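Local coordinates for protein UDP-N-acetylenolpyruvoylglucosamine reductase (Listeria monocytogenes, PDB 3TX1) that probably reduces UDP-N-acetylenolpyruvoylglucosamine to UDP-N-acetylmuramate with NADPH, using a bound FAD, in building the peptidoglycan cell wall, at residues Leu140-Cys144 against Lys223-Thr228; Glu111-Ile117 against Phe131-Leu137; Ser166-Ala172 against Leu184-Leu189; Leu257-Leu263 against Thr302-Phe307. All coordinates share one frame; numbering follows the deposited sequence.

Interaction 1 of 4, residues Leu140-Cys144 against Lys223-Thr228; sequences LEFAC and KMDELT
The single 3-10 turn at E141-A143 lies against one side of helix 217-234, the CA atoms of E141 and M224 standing 5.7 Å apart. The turn follows strand 137-138 in the FAD-binding part; the helix lies largely in the C-terminal region. The F142 side chain is about 7 Å from the bound FAD and about 8 Å from that of R194, probably an active-site residue. C144 reaches into the helix surface, its SG set between the backbone N and the carbonyl carbon (chi1 58°), 3.9 Å from L227 CB, while C144 CB rests 4.0 Å from M224 CE. L227 CD1 comes 3.8 Å from F142 CA. The aliphatic parts of E141 and K223 cross, E141 CG lying 3.9 Å from K223 CB. Their charged ends part company: the E141 carboxylate takes bonds from S138 and G139, and K223 NZ forms a salt bridge with E226 OE1. M224 O accepts from T228 N and T228 OG1. No clear hydrogen bond crosses the contact; the segments meet by carbon and sulfur packing.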
loop_
_atom_site.group_PDB
_atom_site.type_symbol
_atom_site.label_atom_id
_atom_site.label_comp_id
_atom_site.label_asym_id
_atom_site.label_seq_id
_atom_site.Cartn_x
_atom_site.Cartn_y
_atom_site.Cartn_z
ATOM N N LEU A 140 -1.544 1.185 -18.117
ATOM C CA LEU A 140 -1.463 0.538 -16.796
ATOM C C LEU A 140 -0.586 -0.730 -16.719
ATOM O O LEU A 140 -0.274 -1.220 -15.632
ATOM C CB LEU A 140 -2.856 0.218 -16.228
ATOM C CG LEU A 140 -3.653 1.303 -15.500
ATOM C CD1 LEU A 140 -4.915 0.652 -14.942
ATOM C CD2 LEU A 140 -2.887 2.039 -14.393
ATOM N N GLU A 141 -0.171 -1.248 -17.863
ATOM C CA GLU A 141 0.532 -2.497 -17.847
ATOM C C GLU A 141 1.441 -2.656 -16.638
ATOM O O GLU A 141 1.455 -3.735 -16.026
ATOM C CB GLU A 141 1.311 -2.712 -19.137
ATOM C CG GLU A 141 0.483 -2.667 -20.413
ATOM C CD GLU A 141 0.113 -1.248 -20.819
ATOM O OE1 GLU A 141 0.196 -0.329 -19.955
ATOM O OE2 GLU A 141 -0.247 -1.063 -22.002
ATOM N N PHE A 142 2.150 -1.581 -16.280
ATOM C CA PHE A 142 3.149 -1.612 -15.215
ATOM C C PHE A 142 2.661 -2.062 -13.818
ATOM O O PHE A 142 3.494 -2.380 -12.938
ATOM C CB PHE A 142 3.875 -0.259 -15.103
ATOM C CG PHE A 142 3.000 0.866 -14.618
ATOM C CD1 PHE A 142 2.609 0.945 -13.285
ATOM C CD2 PHE A 142 2.592 1.858 -15.476
ATOM C CE1 PHE A 142 1.800 1.967 -12.841
ATOM C CE2 PHE A 142 1.801 2.895 -15.027
ATOM C CZ PHE A 142 1.402 2.948 -13.710
ATOM N N ALA A 143 1.335 -2.089 -13.644
ATOM C CA ALA A 143 0.682 -2.380 -12.390
ATOM C C ALA A 143 -0.035 -3.733 -12.346
ATOM O O ALA A 143 -0.729 -4.059 -11.382
ATOM C CB ALA A 143 -0.278 -1.247 -12.045
ATOM N N CYS A 144 0.162 -4.564 -13.345
ATOM C CA CYS A 144 -0.522 -5.865 -13.362
ATOM C C CYS A 144 -0.026 -6.751 -12.200
ATOM O O CYS A 144 -0.676 -7.757 -11.834
ATOM C CB CYS A 144 -0.266 -6.554 -14.711
ATOM S SG CYS A 144 1.511 -6.797 -15.075
ATOM N N LYS A 223 3.085 -7.184 -22.986
ATOM C CA LYS A 223 3.677 -6.437 -21.889
ATOM C C LYS A 223 3.299 -7.080 -20.572
ATOM O O LYS A 223 4.147 -7.235 -19.697
ATOM C CB LYS A 223 3.231 -4.968 -21.883
ATOM C CG LYS A 223 4.090 -4.044 -22.731
ATOM C CD LYS A 223 5.441 -3.771 -22.079
ATOM C CE LYS A 223 6.460 -3.264 -23.100
ATOM N NZ LYS A 223 7.771 -3.105 -22.406
ATOM N N MET A 224 2.044 -7.493 -20.428
ATOM C CA MET A 224 1.620 -7.994 -19.132
ATOM C C MET A 224 2.226 -9.321 -18.801
ATOM O O MET A 224 2.583 -9.581 -17.642
ATOM C CB MET A 224 0.114 -7.984 -18.996
ATOM C CG MET A 224 -0.375 -6.552 -18.869
ATOM S SD MET A 224 -2.153 -6.322 -18.954
ATOM C CE MET A 224 -2.726 -7.495 -17.705
ATOM N N ASP A 225 2.375 -10.136 -19.845
ATOM C CA ASP A 225 2.988 -11.430 -19.704
ATOM C C ASP A 225 4.435 -11.174 -19.422
ATOM O O ASP A 225 4.959 -11.736 -18.479
ATOM C CB ASP A 225 2.807 -12.262 -20.954
ATOM C CG ASP A 225 1.399 -12.810 -21.101
ATOM O OD1 ASP A 225 1.053 -13.293 -22.212
ATOM O OD2 ASP A 225 0.641 -12.772 -20.115
ATOM N N GLU A 226 5.071 -10.293 -20.198
ATOM C CA GLU A 226 6.484 -9.932 -19.964
ATOM C C GLU A 226 6.705 -9.510 -18.501
ATOM O O GLU A 226 7.673 -9.910 -17.856
ATOM C CB GLU A 226 6.936 -8.777 -20.884
ATOM C CG GLU A 226 8.243 -8.077 -20.438
ATOM C CD GLU A 226 8.336 -6.596 -20.848
ATOM O OE1 GLU A 226 7.711 -6.223 -21.877
ATOM O OE2 GLU A 226 9.025 -5.797 -20.151
ATOM N N LEU A 227 5.786 -8.694 -18.001
ATOM C CA LEU A 227 5.933 -8.143 -16.687
ATOM C C LEU A 227 5.711 -9.180 -15.601
ATOM O O LEU A 227 6.481 -9.240 -14.638
ATOM C CB LEU A 227 5.126 -6.846 -16.518
ATOM C CG LEU A 227 5.461 -5.647 -17.467
ATOM C CD1 LEU A 227 5.413 -4.302 -16.768
ATOM C CD2 LEU A 227 6.852 -5.729 -18.008
ATOM N N THR A 228 4.727 -10.044 -15.786
ATOM C CA THR A 228 4.479 -11.102 -14.823
ATOM C C THR A 228 5.688 -12.048 -14.793
ATOM O O THR A 228 6.176 -12.409 -13.708
ATOM C CB THR A 228 3.188 -11.855 -15.166
ATOM O OG1 THR A 228 2.097 -10.936 -15.147
ATOM C CG2 THR A 228 2.884 -12.952 -14.175
#

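Interaction 2 of 4, residues Glu111-Ile117 against Phe131-Leu137; sequences ERNNTQI and FALNESL
I117 is the central bump of this contact: its side chain projects from strand 116-120 into a hollow formed by F131, A132 and L137. The tip, I117 CD1, settles 3.5 Å from A132 CA and 3.7 Å from A132 CB. On one flank, I117 CD1 meets L137 CD1 at 3.6 Å as the two side chains run alongside each other, pointing opposite ways. On another, the same methyl lies at the edge of the F131 ring, 4.3 Å from its CD1. The ring itself, swung out by a CG anti to the backbone N (chi1 -153°), extends to the neighbouring strand, where F131 CE1 is 3.9 Å from R112 N. L137 in turn fits its forked end under the hairpin turn, with L137 CD2 4.0 Å from T115 CB. E135 lies beside the aliphatic start of R112, its OE1 4.2 Å from R112 CB. Strand 204-214 extends the hydrophobic layer, L212 touching both I117 and L137. The arrangement is a beta hairpin, closed by a type II' turn from N113 to Q116, packed on the end of helix 125-134, which finishes in a Schellman motif at S136 within the FAD-binding region.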
loop_
_atom_site.group_PDB
_atom_site.type_symbol
_atom_site.label_atom_id
_atom_site.label_comp_id
_atom_site.label_asym_id
_atom_site.label_seq_id
_atom_site.Cartn_x
_atom_site.Cartn_y
_atom_site.Cartn_z
ATOM N N GLU A 111 -14.880 1.232 -13.142
ATOM C CA GLU A 111 -15.728 1.543 -14.309
ATOM C C GLU A 111 -15.045 1.920 -15.633
ATOM O O GLU A 111 -13.952 2.492 -15.652
ATOM C CB GLU A 111 -16.774 2.630 -13.965
ATOM C CG GLU A 111 -17.722 2.343 -12.798
ATOM C CD GLU A 111 -18.452 1.007 -12.888
ATOM O OE1 GLU A 111 -18.596 0.406 -13.987
ATOM O OE2 GLU A 111 -18.902 0.558 -11.824
ATOM N N ARG A 112 -15.765 1.657 -16.719
ATOM C CA ARG A 112 -15.372 2.028 -18.067
ATOM C C ARG A 112 -15.930 3.380 -18.385
ATOM O O ARG A 112 -17.081 3.646 -18.158
ATOM C CB ARG A 112 -15.911 1.004 -19.088
ATOM C CG ARG A 112 -17.276 1.322 -19.737
ATOM C CD ARG A 112 -17.197 1.607 -21.244
ATOM N NE ARG A 112 -18.258 2.475 -21.766
ATOM C CZ ARG A 112 -18.084 3.721 -22.182
ATOM N NH1 ARG A 112 -16.906 4.286 -22.112
ATOM N NH2 ARG A 112 -19.096 4.415 -22.651
ATOM N N ASN A 113 -15.106 4.241 -18.929
ATOM C CA ASN A 113 -15.585 5.572 -19.307
ATOM C C ASN A 113 -14.832 6.151 -20.518
ATOM O O ASN A 113 -13.976 7.021 -20.358
ATOM C CB ASN A 113 -15.414 6.480 -18.091
ATOM C CG ASN A 113 -15.650 7.940 -18.409
ATOM O OD1 ASN A 113 -16.313 8.290 -19.415
ATOM N ND2 ASN A 113 -15.092 8.816 -17.555
ATOM N N ASN A 114 -15.191 5.702 -21.720
ATOM C CA ASN A 114 -14.455 5.982 -22.984
ATOM C C ASN A 114 -13.010 5.473 -22.786
ATOM O O ASN A 114 -12.841 4.330 -22.379
ATOM C CB ASN A 114 -14.616 7.437 -23.533
ATOM C CG ASN A 114 -13.377 8.327 -23.350
ATOM O OD1 ASN A 114 -12.974 8.670 -22.229
ATOM N ND2 ASN A 114 -12.808 8.764 -24.485
ATOM N N THR A 115 -11.998 6.302 -23.032
ATOM C CA THR A 115 -10.606 5.885 -22.877
ATOM C C THR A 115 -10.133 5.975 -21.399
ATOM O O THR A 115 -8.979 5.643 -21.065
ATOM C CB THR A 115 -9.648 6.666 -23.815
ATOM O OG1 THR A 115 -9.724 8.061 -23.523
ATOM C CG2 THR A 115 -9.982 6.435 -25.305
ATOM N N GLN A 116 -11.048 6.355 -20.508
ATOM C CA GLN A 116 -10.717 6.544 -19.095
ATOM C C GLN A 116 -11.242 5.506 -18.110
ATOM O O GLN A 116 -12.398 5.046 -18.207
ATOM C CB GLN A 116 -11.136 7.936 -18.630
ATOM C CG GLN A 116 -10.297 9.051 -19.226
ATOM C CD GLN A 116 -10.572 10.399 -18.587
ATOM O OE1 GLN A 116 -11.495 10.557 -17.787
ATOM N NE2 GLN A 116 -9.752 11.385 -18.937
ATOM N N ILE A 117 -10.390 5.188 -17.135
ATOM C CA ILE A 117 -10.756 4.256 -16.081
ATOM C C ILE A 117 -10.954 4.901 -14.687
ATOM O O ILE A 117 -10.097 5.658 -14.200
ATOM C CB ILE A 117 -9.826 3.014 -16.064
ATOM C CG1 ILE A 117 -10.222 2.083 -17.226
ATOM C CG2 ILE A 117 -9.945 2.265 -14.746
ATOM C CD1 ILE A 117 -9.296 0.919 -17.460
ATOM N N PHE A 131 -8.783 -4.954 -15.819
ATOM C CA PHE A 131 -9.915 -4.345 -16.436
ATOM C C PHE A 131 -9.347 -3.761 -17.697
ATOM O O PHE A 131 -9.628 -4.263 -18.769
ATOM C CB PHE A 131 -10.448 -3.263 -15.509
ATOM C CG PHE A 131 -11.917 -2.966 -15.668
ATOM C CD1 PHE A 131 -12.350 -1.905 -16.457
ATOM C CD2 PHE A 131 -12.877 -3.715 -14.957
ATOM C CE1 PHE A 131 -13.713 -1.632 -16.572
ATOM C CE2 PHE A 131 -14.235 -3.444 -15.063
ATOM C CZ PHE A 131 -14.653 -2.405 -15.878
ATOM N N ALA A 132 -8.475 -2.766 -17.547
ATOM C CA ALA A 132 -7.797 -2.032 -18.655
ATOM C C ALA A 132 -7.497 -2.833 -19.912
ATOM O O ALA A 132 -7.683 -2.351 -21.047
ATOM C CB ALA A 132 -6.506 -1.396 -18.162
ATOM N N LEU A 133 -7.006 -4.041 -19.677
ATOM C CA LEU A 133 -6.699 -4.990 -20.724
ATOM C C LEU A 133 -7.978 -5.488 -21.400
ATOM O O LEU A 133 -7.974 -5.680 -22.629
ATOM C CB LEU A 133 -5.951 -6.176 -20.147
ATOM C CG LEU A 133 -5.546 -7.374 -20.986
ATOM C CD1 LEU A 133 -4.580 -6.801 -22.016
ATOM C CD2 LEU A 133 -4.925 -8.552 -20.252
ATOM N N ASN A 134 -9.052 -5.717 -20.622
ATOM C CA ASN A 134 -10.328 -6.171 -21.210
ATOM C C ASN A 134 -10.916 -5.118 -22.083
ATOM O O ASN A 134 -11.770 -5.407 -22.887
ATOM C CB ASN A 134 -11.366 -6.517 -20.152
ATOM C CG ASN A 134 -10.912 -7.627 -19.241
ATOM O OD1 ASN A 134 -9.738 -7.710 -18.878
ATOM N ND2 ASN A 134 -11.852 -8.484 -18.853
ATOM N N GLU A 135 -10.454 -3.881 -21.922
ATOM C CA GLU A 135 -10.956 -2.767 -22.716
ATOM C C GLU A 135 -9.944 -2.340 -23.772
ATOM O O GLU A 135 -10.204 -1.438 -24.568
ATOM C CB GLU A 135 -11.307 -1.581 -21.814
ATOM C CG GLU A 135 -12.042 -1.966 -20.540
ATOM C CD GLU A 135 -13.419 -2.539 -20.813
ATOM O OE1 GLU A 135 -14.184 -1.914 -21.576
ATOM O OE2 GLU A 135 -13.735 -3.616 -20.264
ATOM N N SER A 136 -8.815 -2.970 -23.847
ATOM C CA SER A 136 -7.908 -2.476 -24.821
ATOM C C SER A 136 -7.599 -1.063 -24.419
ATOM O O SER A 136 -7.684 -0.148 -25.184
ATOM C CB SER A 136 -8.555 -2.506 -26.187
ATOM O OG SER A 136 -8.806 -3.829 -26.566
ATOM N N LEU A 137 -7.232 -0.895 -23.174
ATOM C CA LEU A 137 -6.651 0.369 -22.739
ATOM C C LEU A 137 -5.205 0.188 -22.293
ATOM O O LEU A 137 -4.891 -0.722 -21.526
ATOM C CB LEU A 137 -7.478 0.976 -21.604
ATOM C CG LEU A 137 -8.615 1.913 -22.018
ATOM C CD1 LEU A 137 -9.509 2.232 -20.829
ATOM C CD2 LEU A 137 -8.063 3.188 -22.636
#

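Interaction 3 of 4, residues Ser166-Ala172 against Leu184-Leu189; sequences SDVLEAA and LKRSEL
L184 N gives a nearly straight hydrogen bond to A172 O, 2.7 Å long with an angle of 174° at the hydrogen. The return bond, from A172 N to L184 O, is longer at 3.3 Å and approaches from above the carbonyl plane; together they make an antiparallel hydrogen-bonded pair. Farther along, R186 bends at chi2 and lays its guanidinium across the start of the other segment. L169 O lies over one face, 3.1 Å from R186 NE but at a poor angle for a hydrogen bond. E170 OE1 comes to the guanidinium edge in a long salt bridge, 3.6 Å from R186 NE, with the carboxylate and guanidinium planes 65° apart; its firmer partner is S211 OG, which hydrogen-bonds it. Apolar contacts come from L189, with CD1 4.3 Å from L169 CG and CD2 4.4 Å from A172 CB. Strand 169-175 pairs with both 181-185 and 204-214; in it E170 and A171 face T209 of strand 204-214, a classic beta bulge, while L154 of helix 150-156 touches L169 and A172.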
loop_
_atom_site.group_PDB
_atom_site.type_symbol
_atom_site.label_atom_id
_atom_site.label_comp_id
_atom_site.label_asym_id
_atom_site.label_seq_id
_atom_site.Cartn_x
_atom_site.Cartn_y
_atom_site.Cartn_z
ATOM N N SER A 166 1.460 8.346 -11.482
ATOM C CA SER A 166 1.438 9.753 -11.886
ATOM C C SER A 166 1.508 9.855 -13.385
ATOM O O SER A 166 0.971 10.793 -13.950
ATOM C CB SER A 166 2.541 10.581 -11.221
ATOM O OG SER A 166 3.833 10.138 -11.604
ATOM N N ASP A 167 2.163 8.899 -14.041
ATOM C CA ASP A 167 2.158 8.886 -15.515
ATOM C C ASP A 167 0.735 8.916 -16.051
ATOM O O ASP A 167 0.493 9.541 -17.074
ATOM C CB ASP A 167 2.842 7.649 -16.108
ATOM C CG ASP A 167 4.338 7.632 -15.875
ATOM O OD1 ASP A 167 4.921 8.732 -15.753
ATOM O OD2 ASP A 167 4.927 6.522 -15.848
ATOM N N VAL A 168 -0.209 8.259 -15.383
ATOM C CA VAL A 168 -1.558 8.233 -15.926
ATOM C C VAL A 168 -2.688 8.670 -15.027
ATOM O O VAL A 168 -3.870 8.466 -15.378
ATOM C CB VAL A 168 -1.937 6.872 -16.538
ATOM C CG1 VAL A 168 -1.279 6.704 -17.885
ATOM C CG2 VAL A 168 -1.636 5.731 -15.573
ATOM N N LEU A 169 -2.368 9.299 -13.918
ATOM C CA LEU A 169 -3.403 9.757 -13.021
ATOM C C LEU A 169 -4.093 10.946 -13.612
ATOM O O LEU A 169 -3.467 11.950 -13.790
ATOM C CB LEU A 169 -2.786 10.166 -11.716
ATOM C CG LEU A 169 -3.686 10.182 -10.499
ATOM C CD1 LEU A 169 -4.882 9.289 -10.644
ATOM C CD2 LEU A 169 -2.813 9.732 -9.367
ATOM N N GLU A 170 -5.382 10.837 -13.896
ATOM C CA GLU A 170 -6.091 11.957 -14.467
ATOM C C GLU A 170 -6.694 12.822 -13.344
ATOM O O GLU A 170 -6.399 14.020 -13.213
ATOM C CB GLU A 170 -7.239 11.466 -15.334
ATOM C CG GLU A 170 -8.188 12.556 -15.804
ATOM C CD GLU A 170 -7.546 13.564 -16.735
ATOM O OE1 GLU A 170 -6.422 13.307 -17.233
ATOM O OE2 GLU A 170 -8.173 14.630 -16.941
ATOM N N ALA A 171 -7.550 12.190 -12.543
ATOM C CA ALA A 171 -8.291 12.850 -11.492
ATOM C C ALA A 171 -8.486 11.907 -10.308
ATOM O O ALA A 171 -8.406 10.683 -10.440
ATOM C CB ALA A 171 -9.643 13.283 -12.040
ATOM N N ALA A 172 -8.774 12.492 -9.152
ATOM C CA ALA A 172 -9.041 11.734 -7.944
ATOM C C ALA A 172 -10.096 12.412 -7.080
ATOM O O ALA A 172 -10.178 13.658 -7.026
ATOM C CB ALA A 172 -7.768 11.567 -7.149
ATOM N N LEU A 184 -10.086 16.341 -7.457
ATOM C CA LEU A 184 -8.804 16.887 -7.941
ATOM C C LEU A 184 -8.516 16.615 -9.400
ATOM O O LEU A 184 -9.023 15.655 -9.958
ATOM C CB LEU A 184 -7.635 16.360 -7.100
ATOM C CG LEU A 184 -7.538 16.760 -5.632
ATOM C CD1 LEU A 184 -6.482 15.916 -4.946
ATOM C CD2 LEU A 184 -7.236 18.239 -5.468
ATOM N N LYS A 185 -7.692 17.478 -10.003
ATOM C CA LYS A 185 -7.248 17.308 -11.397
ATOM C C LYS A 185 -5.733 17.246 -11.455
ATOM O O LYS A 185 -5.035 17.597 -10.488
ATOM C CB LYS A 185 -7.731 18.436 -12.327
ATOM C CG LYS A 185 -9.224 18.743 -12.305
ATOM C CD LYS A 185 -10.098 17.527 -12.585
ATOM C CE LYS A 185 -11.549 17.869 -12.255
ATOM N NZ LYS A 185 -12.468 16.697 -12.315
ATOM N N ARG A 186 -5.249 16.796 -12.613
ATOM C CA ARG A 186 -3.837 16.650 -12.920
ATOM C C ARG A 186 -2.944 17.662 -12.219
ATOM O O ARG A 186 -2.063 17.273 -11.444
ATOM C CB ARG A 186 -3.655 16.779 -14.425
ATOM C CG ARG A 186 -3.894 15.515 -15.233
ATOM C CD ARG A 186 -2.600 14.794 -15.596
ATOM N NE ARG A 186 -2.914 13.618 -16.397
ATOM C CZ ARG A 186 -2.021 12.776 -16.904
ATOM N NH1 ARG A 186 -0.714 12.978 -16.723
ATOM N NH2 ARG A 186 -2.441 11.717 -17.596
ATOM N N SER A 187 -3.180 18.950 -12.496
ATOM C CA SER A 187 -2.382 20.072 -11.966
ATOM C C SER A 187 -2.105 19.965 -10.474
ATOM O O SER A 187 -0.997 20.242 -10.003
ATOM C CB SER A 187 -3.138 21.372 -12.189
ATOM O OG SER A 187 -3.798 21.352 -13.436
ATOM N N GLU A 188 -3.135 19.549 -9.749
ATOM C CA GLU A 188 -3.117 19.481 -8.311
ATOM C C GLU A 188 -2.525 18.168 -7.810
ATOM O O GLU A 188 -2.434 17.951 -6.607
ATOM C CB GLU A 188 -4.554 19.649 -7.820
ATOM C CG GLU A 188 -5.358 20.626 -8.681
ATOM C CD GLU A 188 -6.806 20.763 -8.248
ATOM O OE1 GLU A 188 -7.692 20.350 -9.022
ATOM O OE2 GLU A 188 -7.064 21.256 -7.130
ATOM N N LEU A 189 -2.104 17.306 -8.736
ATOM C CA LEU A 189 -1.539 15.983 -8.420
ATOM C C LEU A 189 -0.087 15.904 -8.896
ATOM O O LEU A 189 0.170 15.920 -10.104
ATOM C CB LEU A 189 -2.380 14.897 -9.114
ATOM C CG LEU A 189 -3.873 14.843 -8.732
ATOM C CD1 LEU A 189 -4.776 14.320 -9.834
ATOM C CD2 LEU A 189 -4.118 14.089 -7.432
#

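Interaction 4 of 4, residues Leu257-Leu263 against Thr302-Phe307; sequences LIQDSGL and TVREKF
A helix-to-helix contact joins the end of helix 254-260, closed by a Schellman motif at G262, to the last turns of helix 289-307. Its apolar part centres on V303, which touches both L263 and L257. L263 and T302 meet end on, T302 OG1 bonding back to Y298 O of its own helix, and L263 CD1 lies 3.9 Å from V303 CG2. L257 and F307 lie antiparallel, flank to flank, with L257 CD2 3.8 Å from F307 CD1; D260 adds its CB, 3.9 Å from F307 CZ. Among the polar groups, the bent side chain of K306 has its NZ 2.9 Å from S261 O. Two donors of S261, its N and its OG, grip L257 O, and the second of these ties the hydroxyl back to its own helical turn. With OG anti to the carbonyl carbon (chi1 -57°), the same oxygen also faces the partner helix: S261 OG lies in the plane of the F307 ring, at its edge, 3.2 Å from CE1.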
loop_
_atom_site.group_PDB
_atom_site.type_symbol
_atom_site.label_atom_id
_atom_site.label_comp_id
_atom_site.label_asym_id
_atom_site.label_seq_id
_atom_site.Cartn_x
_atom_site.Cartn_y
_atom_site.Cartn_z
ATOM N N LEU A 257 23.469 -5.078 -1.711
ATOM C CA LEU A 257 24.162 -4.757 -0.453
ATOM C C LEU A 257 23.809 -5.798 0.618
ATOM O O LEU A 257 24.663 -6.385 1.291
ATOM C CB LEU A 257 23.700 -3.408 0.060
ATOM C CG LEU A 257 24.329 -2.117 -0.434
ATOM C CD1 LEU A 257 23.493 -0.980 0.113
ATOM C CD2 LEU A 257 25.758 -2.000 0.065
ATOM N N ILE A 258 22.517 -6.034 0.759
ATOM C CA ILE A 258 22.083 -6.954 1.735
ATOM C C ILE A 258 22.774 -8.289 1.487
ATOM O O ILE A 258 23.396 -8.858 2.392
ATOM C CB ILE A 258 20.553 -7.035 1.733
ATOM C CG1 ILE A 258 20.023 -5.650 2.065
ATOM C CG2 ILE A 258 20.077 -8.065 2.732
ATOM C CD1 ILE A 258 18.516 -5.522 2.223
ATOM N N GLN A 259 22.721 -8.751 0.245
ATOM C CA GLN A 259 23.266 -10.042 -0.105
ATOM C C GLN A 259 24.747 -10.038 0.159
ATOM O O GLN A 259 25.267 -10.929 0.819
ATOM C CB GLN A 259 22.962 -10.321 -1.535
ATOM C CG GLN A 259 22.994 -11.775 -1.914
ATOM C CD GLN A 259 22.503 -11.965 -3.332
ATOM O OE1 GLN A 259 22.403 -11.009 -4.094
ATOM N NE2 GLN A 259 22.187 -13.192 -3.688
ATOM N N ASP A 260 25.402 -8.972 -0.262
ATOM C CA ASP A 260 26.839 -8.791 -0.012
ATOM C C ASP A 260 27.239 -8.758 1.475
ATOM O O ASP A 260 28.376 -9.059 1.805
ATOM C CB ASP A 260 27.349 -7.516 -0.710
ATOM C CG ASP A 260 27.374 -7.637 -2.246
ATOM O OD1 ASP A 260 27.121 -8.738 -2.802
ATOM O OD2 ASP A 260 27.668 -6.612 -2.907
ATOM N N SER A 261 26.330 -8.360 2.364
ATOM C CA SER A 261 26.658 -8.314 3.796
ATOM C C SER A 261 26.468 -9.648 4.519
ATOM O O SER A 261 26.630 -9.723 5.724
ATOM C CB SER A 261 25.860 -7.220 4.495
ATOM O OG SER A 261 26.126 -5.981 3.859
ATOM N N GLY A 262 26.123 -10.691 3.764
ATOM C CA GLY A 262 25.911 -12.000 4.311
ATOM C C GLY A 262 24.585 -12.151 5.001
ATOM O O GLY A 262 24.405 -13.062 5.787
ATOM N N LEU A 263 23.636 -11.274 4.720
ATOM C CA LEU A 263 22.327 -11.359 5.365
ATOM C C LEU A 263 21.270 -12.164 4.651
ATOM O O LEU A 263 20.208 -12.350 5.191
ATOM C CB LEU A 263 21.742 -9.970 5.587
ATOM C CG LEU A 263 22.518 -9.059 6.526
ATOM C CD1 LEU A 263 22.156 -7.618 6.163
ATOM C CD2 LEU A 263 22.218 -9.425 7.969
ATOM N N THR A 302 23.837 -4.100 10.117
ATOM C CA THR A 302 24.924 -4.891 9.575
ATOM C C THR A 302 25.437 -4.235 8.296
ATOM O O THR A 302 26.634 -4.174 8.012
ATOM C CB THR A 302 24.391 -6.280 9.263
ATOM O OG1 THR A 302 23.843 -6.833 10.458
ATOM C CG2 THR A 302 25.465 -7.187 8.784
ATOM N N VAL A 303 24.523 -3.716 7.506
ATOM C CA VAL A 303 24.953 -3.093 6.286
ATOM C C VAL A 303 25.799 -1.877 6.539
ATOM O O VAL A 303 26.778 -1.665 5.828
ATOM C CB VAL A 303 23.792 -2.757 5.352
ATOM C CG1 VAL A 303 24.296 -1.943 4.184
ATOM C CG2 VAL A 303 23.180 -4.057 4.886
ATOM N N ARG A 304 25.460 -1.084 7.549
ATOM C CA ARG A 304 26.219 0.130 7.739
ATOM C C ARG A 304 27.603 -0.198 8.334
ATOM O O ARG A 304 28.550 0.589 8.249
ATOM C CB ARG A 304 25.413 1.186 8.491
ATOM C CG ARG A 304 25.763 1.405 9.926
ATOM C CD ARG A 304 24.961 2.562 10.539
ATOM N NE ARG A 304 23.736 2.111 11.222
ATOM C CZ ARG A 304 22.513 2.087 10.687
ATOM N NH1 ARG A 304 21.482 1.642 11.422
ATOM N NH2 ARG A 304 22.311 2.519 9.440
ATOM N N GLU A 305 27.749 -1.398 8.878
ATOM C CA GLU A 305 29.035 -1.764 9.432
ATOM C C GLU A 305 29.997 -2.255 8.390
ATOM O O GLU A 305 31.180 -1.982 8.493
ATOM C CB GLU A 305 28.890 -2.753 10.566
ATOM C CG GLU A 305 28.305 -2.101 11.796
ATOM C CD GLU A 305 27.952 -3.099 12.881
ATOM O OE1 GLU A 305 28.398 -4.284 12.812
ATOM O OE2 GLU A 305 27.210 -2.688 13.811
ATOM N N LYS A 306 29.491 -2.932 7.369
ATOM C CA LYS A 306 30.339 -3.461 6.307
ATOM C C LYS A 306 30.604 -2.468 5.199
ATOM O O LYS A 306 31.643 -2.533 4.578
ATOM C CB LYS A 306 29.696 -4.678 5.647
ATOM C CG LYS A 306 29.173 -5.745 6.597
ATOM C CD LYS A 306 30.265 -6.548 7.278
ATOM C CE LYS A 306 29.643 -7.697 8.053
ATOM N NZ LYS A 306 28.857 -8.642 7.208
ATOM N N PHE A 307 29.673 -1.558 4.930
ATOM C CA PHE A 307 29.822 -0.644 3.783
ATOM C C PHE A 307 29.573 0.833 4.074
ATOM O O PHE A 307 29.736 1.675 3.206
ATOM C CB PHE A 307 28.900 -1.085 2.625
ATOM C CG PHE A 307 29.148 -2.490 2.149
ATOM C CD1 PHE A 307 28.262 -3.518 2.479
ATOM C CD2 PHE A 307 30.280 -2.799 1.394
ATOM C CE1 PHE A 307 28.498 -4.829 2.063
ATOM C CE2 PHE A 307 30.519 -4.108 0.974
ATOM C CZ PHE A 307 29.628 -5.127 1.308
#

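In the fold
Three of the four contacts form a connected patch, and the fourth stands apart. Along the chain, interaction 2 closes first; interaction 1 then opens, and interaction 3 falls within the long excursion between its two segments; interaction 4 comes last. Interactions 2 and 3, with centres about 17 Å apart, reach the same antiparallel sheet. Interaction 1, its centre about 15 Å from that of interaction 2, touches it through M224 and L133, so helix 217-234, which lies largely in the C-terminal region, rests against helix 125-134 of the FAD-binding part. L140 and V168 link interactions 1 and 3. Interaction 4 belongs wholly to the C-terminal region, its centre about 45 Å from that of interaction 2 and its nearest atoms about 19 Å from interaction 1.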